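PDB 3VGL: glucokinase from Streptomyces griseus, which probably phosphorylates D-glucose with ATP to give D-glucose 6-phosphate and ADP, as a zinc-containing glucokinase of the ROK family. Local coordinates for residues Y67-K71 / R72-L76; V102-D105 / A106-A109; C167-S171 / Q172-E176. All blocks are in the same frame, centred on the assembly; numbering follows the deposited sequence.

Interaction 1 of 3, residues Y67-K71 / R72-L76; sequences YVDDK and RATVL
The carboxylate of D69 reaches across the turn and takes two backbone N-H groups with a single oxygen. OD1 lies 2.9 Å from A73 N, which approaches almost straight on the syn lone pair, and T74 N meets the same OD1 from above the carboxylate plane. A chi1 of 76° sets CG between the backbone N and the carbonyl carbon of D69, turning the acid inward over the loop. Its other oxygen is used as well: a water gives a proton to OD2 at 2.5 Å and also lies within hydrogen-bonding distance of T74 OG1. With both oxygens engaged, the group has little freedom to rotate.

Behind the carboxylate, L76 packs its branch on D69, CG lying 4.0 Å from D69 CB, while its own CB rests near Y67 O. V68 and V75 form a non-hydrogen-bonded antiparallel pair whose side chains share one face, CG2 of V68 standing 4.4 Å from CG2 of V75. With CG1 anti to the backbone N (chi1 175°), V68 can also extend that methyl toward R72 CA. V102 of strand 100-104 packs on V68, and L88 and W83 pack on V75.

The backbone closes the loop with D69 N to T74 O at 3.0 Å, R72 N to D69 O, and L76 N to Y67 O at 2.6 Å. The ring of Y67 leads away from the hairpin, meeting F77 edge-to-face and reaching H157 and the glucose; I282 of the second subunit packs on it.

Together these features make a two-stranded beta hairpin whose connecting loop, D69 to T74, opens with a type I turn from D69 to R72, with Y67 at its base forming part of the glucose pocket.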
# COMPACT_ATOMS: atom_id res chain seq x y z
N TYR A 67 -9.19 15.90 19.69
CA TYR A 67 -10.41 16.31 19.01
C TYR A 67 -11.20 17.16 20.01
O TYR A 67 -11.65 16.65 21.03
CB TYR A 67 -11.24 15.06 18.66
CG TYR A 67 -10.78 14.26 17.43
CD1 TYR A 67 -9.47 13.77 17.34
CD2 TYR A 67 -11.66 13.97 16.39
CE1 TYR A 67 -9.07 13.02 16.24
CE2 TYR A 67 -11.25 13.21 15.27
CZ TYR A 67 -9.95 12.77 15.20
OH TYR A 67 -9.52 12.04 14.10
N VAL A 68 -11.33 18.45 19.71
CA VAL A 68 -12.06 19.40 20.57
C VAL A 68 -13.41 19.72 19.95
O VAL A 68 -13.52 19.91 18.73
CB VAL A 68 -11.22 20.67 20.76
CG1 VAL A 68 -12.03 21.75 21.55
CG2 VAL A 68 -9.93 20.32 21.48
N ASP A 69 -14.44 19.81 20.80
CA ASP A 69 -15.81 20.05 20.34
C ASP A 69 -16.09 21.47 19.81
O ASP A 69 -15.26 22.36 19.99
CB ASP A 69 -16.79 19.68 21.45
CG ASP A 69 -16.85 20.72 22.55
OD1 ASP A 69 -15.80 21.27 22.96
OD2 ASP A 69 -17.98 20.99 23.00
N ASP A 70 -17.24 21.67 19.17
CA ASP A 70 -17.57 22.96 18.55
C ASP A 70 -17.80 24.09 19.57
O ASP A 70 -17.70 25.27 19.24
CB ASP A 70 -18.79 22.83 17.63
CG ASP A 70 -20.01 22.28 18.35
OD1 ASP A 70 -19.93 21.15 18.88
OD2 ASP A 70 -21.04 22.98 18.39
N LYS A 71 -18.12 23.69 20.80
CA LYS A 71 -18.28 24.63 21.91
C LYS A 71 -16.94 25.03 22.55
O LYS A 71 -16.91 25.85 23.47
CB LYS A 71 -19.21 24.05 22.98
CG LYS A 71 -20.62 23.76 22.47
CD LYS A 71 -21.67 23.88 23.57
CE LYS A 71 -22.25 25.30 23.64
NZ LYS A 71 -23.30 25.46 24.69
N ARG A 72 -15.83 24.47 22.07
CA ARG A 72 -14.49 24.85 22.54
C ARG A 72 -14.34 24.69 24.06
O ARG A 72 -13.86 25.59 24.76
CB ARG A 72 -14.12 26.27 22.06
CG ARG A 72 -14.05 26.39 20.53
CD ARG A 72 -14.20 27.82 20.08
NE ARG A 72 -15.09 27.93 18.93
CZ ARG A 72 -15.42 29.08 18.34
NH1 ARG A 72 -14.90 30.22 18.78
NH2 ARG A 72 -16.25 29.08 17.30
N ALA A 73 -14.77 23.53 24.55
CA ALA A 73 -14.81 23.27 25.99
C ALA A 73 -14.37 21.87 26.42
O ALA A 73 -13.97 21.66 27.56
CB ALA A 73 -16.21 23.56 26.53
N THR A 74 -14.45 20.92 25.49
CA THR A 74 -14.29 19.52 25.80
C THR A 74 -13.38 18.85 24.79
O THR A 74 -13.51 19.06 23.59
CB THR A 74 -15.66 18.83 25.76
OG1 THR A 74 -16.49 19.41 26.78
CG2 THR A 74 -15.57 17.33 25.98
N VAL A 75 -12.44 18.05 25.30
CA VAL A 75 -11.64 17.18 24.43
C VAL A 75 -12.41 15.87 24.24
O VAL A 75 -12.47 15.04 25.14
CB VAL A 75 -10.21 16.93 25.00
CG1 VAL A 75 -9.38 16.12 23.97
CG2 VAL A 75 -9.48 18.27 25.31
N LEU A 76 -13.02 15.71 23.06
CA LEU A 76 -13.86 14.54 22.72
C LEU A 76 -13.04 13.25 22.72
O LEU A 76 -13.47 12.21 23.21
CB LEU A 76 -14.57 14.71 21.37
CG LEU A 76 -15.54 15.88 21.23
CD1 LEU A 76 -16.03 16.07 19.79
CD2 LEU A 76 -16.72 15.67 22.18
O HOH W 1 -18.52 20.96 25.46

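Interaction 2 of 3, residues V102-D105 / A106-A109; sequences VEND and ANAA. With NA (sodium ion), chain C; BGC (beta-D-glucopyranose), chain D.
N104 and N107 meet where strand 100-104 runs into helix 105-116, and N104 is the N-cap of that helix. Capping comes first: its OD1 accepts from N107 N at 3.0 Å, the donor tilted 16° from the carbonyl plane, and also takes a weak bond from A106 N. The torsion responsible is chi1 of 166°, which swings CG opposite the backbone N and brings the amide back over the first turn. Backbone bonds carry the helix on, A108 N to N104 O and A109 N to D105 O.

Metal binding uses the same cap oxygen. A sodium ion is held by N104 OD1 at 2.4 Å and by N107 OD1 at 2.5 Å, together with two waters and G136 O. The two amide oxygens therefore stand close without bonding to each other, bridged by the cation, which would probably strengthen the polarisation of the cap carbonyl.

Sugar binding falls to the other end of N104 and to D105. N104 ND2 donates to O4 of the glucose at 3.2 Å and to G66 O, while OD1 and OD2 of D105 each accept from a different hydroxyl, O4 and O6. One of the sodium's waters also lies 2.9 Å from O4, linking the ion to the sugar. The D105 carboxylate thus spans the neighbouring O4 and O6 hydroxyls, one oxygen to each.

Water bonding completes the contact on the far side of N107. One water accepts from N107 ND2 and from the backbone N of N104, and donates to E103 OE1, an oxygen that also forms a salt bridge with R146; the water lies 2.8 Å from E103 OE1.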
# COMPACT_ATOMS: atom_id res chain seq x y z
N VAL A 102 -11.04 26.32 25.26
CA VAL A 102 -10.24 25.17 24.86
C VAL A 102 -10.29 25.05 23.34
O VAL A 102 -11.37 24.98 22.76
CB VAL A 102 -10.74 23.85 25.52
CG1 VAL A 102 -10.00 22.63 24.97
CG2 VAL A 102 -10.58 23.94 27.03
N GLU A 103 -9.13 25.05 22.70
CA GLU A 103 -9.06 24.90 21.25
C GLU A 103 -8.16 23.70 20.96
O GLU A 103 -7.32 23.34 21.77
CB GLU A 103 -8.47 26.16 20.59
CG GLU A 103 -9.30 27.43 20.79
CD GLU A 103 -10.35 27.69 19.71
OE1 GLU A 103 -10.60 26.81 18.85
OE2 GLU A 103 -10.94 28.79 19.74
N ASN A 104 -8.31 23.08 19.80
CA ASN A 104 -7.30 22.10 19.39
C ASN A 104 -5.94 22.79 19.24
O ASN A 104 -5.86 23.93 18.77
CB ASN A 104 -7.76 21.42 18.10
CG ASN A 104 -6.64 20.64 17.44
OD1 ASN A 104 -5.95 21.17 16.57
ND2 ASN A 104 -6.45 19.39 17.86
N ASP A 105 -4.88 22.08 19.63
CA ASP A 105 -3.53 22.67 19.63
C ASP A 105 -3.05 23.15 18.29
O ASP A 105 -2.38 24.17 18.21
CB ASP A 105 -2.50 21.71 20.26
CG ASP A 105 -2.33 20.40 19.49
OD1 ASP A 105 -3.29 19.95 18.85
OD2 ASP A 105 -1.23 19.82 19.54
N ALA A 106 -3.32 22.38 17.24
CA ALA A 106 -2.84 22.78 15.94
C ALA A 106 -3.75 23.84 15.30
O ALA A 106 -3.30 24.66 14.52
CB ALA A 106 -2.66 21.55 15.05
N ASN A 107 -5.04 23.83 15.67
CA ASN A 107 -5.92 24.94 15.31
C ASN A 107 -5.34 26.22 15.90
O ASN A 107 -5.21 27.23 15.21
CB ASN A 107 -7.33 24.73 15.87
CG ASN A 107 -8.13 23.68 15.11
OD1 ASN A 107 -7.63 23.02 14.17
ND2 ASN A 107 -9.37 23.52 15.52
N ALA A 108 -4.90 26.14 17.15
CA ALA A 108 -4.33 27.31 17.84
C ALA A 108 -3.01 27.74 17.18
O ALA A 108 -2.78 28.94 16.95
CB ALA A 108 -4.15 27.01 19.32
N ALA A 109 -2.17 26.77 16.81
CA ALA A 109 -0.92 27.09 16.10
C ALA A 109 -1.19 27.82 14.77
O ALA A 109 -0.51 28.79 14.45
CB ALA A 109 -0.09 25.81 15.86
NA NA C . -6.56 20.75 14.33
C2 BGC D . -4.33 14.62 17.50
C3 BGC D . -4.59 16.07 17.12
C4 BGC D . -3.42 16.97 17.53
C5 BGC D . -2.15 16.37 16.97
C6 BGC D . -0.91 17.18 17.36
C1 BGC D . -2.99 14.19 16.90
O1 BGC D . -2.65 12.89 17.30
O2 BGC D . -5.36 13.82 16.89
O3 BGC D . -5.76 16.53 17.72
O4 BGC D . -3.61 18.26 16.96
O5 BGC D . -1.97 15.03 17.43
O6 BGC D . -0.77 17.26 18.77
O HOH W 2 -10.50 24.09 18.22
O HOH W 3 -8.47 19.42 15.10
O HOH W 4 -5.21 18.76 14.65

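Interaction 3 of 3, residues C167-S171 / Q172-E176; sequences CGCGS and QGCWE. With ZN (zinc ion), chain B; BGC (beta-D-glucopyranose), chain D.
A zinc site of three cysteines and a histidine and an edge of the glucose pocket share this loop, a short cysteine-rich segment with the spacing CxCxxxxC. C174 SG comes in from the second half of the loop to join C167 SG and C169 SG on the zinc ion, each at 2.3 Å, and H157 ND1 supplies the fourth ligand. The sulfurs crowd round the metal, C169 SG lying 3.6 Å from C174 SG, and C167 CB packs against the CB of C174. With SG between the backbone N and the carbonyl carbon (chi1 73°), C169 turns its sulfur inward to the ion, where S171 N also donates to it at 3.4 Å. A weak but nearly straight bond runs from C169 N to C167 SG, within the type I turn from C167 to G170.

E176 stretches past the metal site, its OE2 4.0 Å from C167 SG, and puts OE1 2.6 Å from O1 of the glucose, whose hydroxyl donates to it. L134 N also donates to OE1, and N80 ND2 to OE2, gripping the carboxylate at both oxygens. With an alanine here, the O1 hydroxyl would probably lose its acceptor and the N80 amide would probably be freer to turn.

The loop follows strand 143-144 and precedes helix 181-194. G173, W175 and E176 are tied by backbone bonds to the 156-165 region, the W175 indole is fastened to W239 O of helix 227-251, and I282 of the second subunit, from beyond its helix 267-280, packs on C169 and S171.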
# COMPACT_ATOMS: atom_id res chain seq x y z
N CYS A 167 -2.22 3.17 14.70
CA CYS A 167 -2.22 4.52 15.27
C CYS A 167 -2.92 4.55 16.62
O CYS A 167 -3.76 3.70 16.88
CB CYS A 167 -2.94 5.49 14.30
SG CYS A 167 -2.83 7.23 14.75
N GLY A 168 -2.57 5.52 17.47
CA GLY A 168 -3.22 5.73 18.76
C GLY A 168 -4.71 5.99 18.66
O GLY A 168 -5.45 5.78 19.64
N CYS A 169 -5.18 6.42 17.49
CA CYS A 169 -6.61 6.63 17.29
C CYS A 169 -7.40 5.34 17.14
O CYS A 169 -8.64 5.37 17.16
CB CYS A 169 -6.86 7.55 16.09
SG CYS A 169 -6.56 6.70 14.50
N GLY A 170 -6.70 4.23 17.00
CA GLY A 170 -7.33 2.92 16.83
C GLY A 170 -7.42 2.43 15.40
O GLY A 170 -7.82 1.27 15.15
N SER A 171 -7.05 3.30 14.46
CA SER A 171 -7.05 2.93 13.02
C SER A 171 -5.66 2.61 12.53
O SER A 171 -4.69 2.66 13.31
CB SER A 171 -7.60 4.10 12.21
OG SER A 171 -9.01 4.22 12.48
N GLN A 172 -5.55 2.27 11.25
CA GLN A 172 -4.25 1.93 10.64
C GLN A 172 -3.92 2.86 9.50
O GLN A 172 -4.80 3.27 8.73
CB GLN A 172 -4.32 0.52 10.05
CG GLN A 172 -4.17 -0.58 11.08
CD GLN A 172 -4.31 -1.95 10.45
OE1 GLN A 172 -3.43 -2.40 9.68
NE2 GLN A 172 -5.42 -2.62 10.75
N GLY A 173 -2.63 3.13 9.35
CA GLY A 173 -2.13 3.83 8.16
C GLY A 173 -2.22 5.34 8.18
O GLY A 173 -2.00 6.00 7.16
N CYS A 174 -2.58 5.88 9.33
CA CYS A 174 -2.69 7.34 9.51
C CYS A 174 -1.42 8.11 9.18
O CYS A 174 -0.28 7.69 9.50
CB CYS A 174 -3.06 7.60 10.95
SG CYS A 174 -4.63 6.92 11.45
N TRP A 175 -1.61 9.27 8.55
CA TRP A 175 -0.49 10.13 8.20
C TRP A 175 0.48 10.36 9.38
O TRP A 175 1.70 10.33 9.20
CB TRP A 175 -1.02 11.46 7.64
CG TRP A 175 0.02 12.34 6.99
CD1 TRP A 175 1.25 11.97 6.48
CD2 TRP A 175 -0.14 13.72 6.69
NE1 TRP A 175 1.88 13.06 5.93
CE2 TRP A 175 1.04 14.15 6.03
CE3 TRP A 175 -1.17 14.64 6.92
CZ2 TRP A 175 1.23 15.48 5.62
CZ3 TRP A 175 -1.00 15.96 6.49
CH2 TRP A 175 0.21 16.36 5.86
N GLU A 176 -0.04 10.54 10.58
CA GLU A 176 0.85 10.86 11.69
C GLU A 176 1.82 9.74 12.04
O GLU A 176 2.88 10.00 12.62
CB GLU A 176 0.07 11.35 12.90
CG GLU A 176 -0.37 10.34 13.87
CD GLU A 176 -0.82 11.00 15.21
OE1 GLU A 176 -1.27 12.15 15.19
OE2 GLU A 176 -0.73 10.33 16.27
ZN ZN B . -4.78 7.75 13.57
C2 BGC D . -4.33 14.62 17.50
C3 BGC D . -4.59 16.07 17.12
C4 BGC D . -3.42 16.97 17.53
C5 BGC D . -2.15 16.37 16.97
C6 BGC D . -0.91 17.18 17.36
C1 BGC D . -2.99 14.19 16.90
O1 BGC D . -2.65 12.89 17.30
O2 BGC D . -5.36 13.82 16.89
O3 BGC D . -5.76 16.53 17.72
O4 BGC D . -3.61 18.26 16.96
O5 BGC D . -1.97 15.03 17.43
O6 BGC D . -0.77 17.26 18.77
O HOH W 5 -0.83 7.85 17.60

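Along the chain the three contacts follow in series, all within the part of the sequence that defines the ROK family. Interactions 1 and 2 are neighbours, with centres about 10 Å apart: R72 O probably accepts from V102 N, and V68 packs against V102 and N104, so the hairpin 67-77 leans on strand 100-104, the edge strand of a five-stranded mixed sheet. Interaction 3 has its centre about 20 Å from each of the others and touches neither, its loop following strand 143-144, an outermost strand of the other five-stranded sheet. Glucose links them: residues 102-109 hold O4 and O6, E176 holds O1, and Y67 borders the pocket. Interactions 1 and 3 also both meet the second subunit, placing the sugar site near a subunit interface.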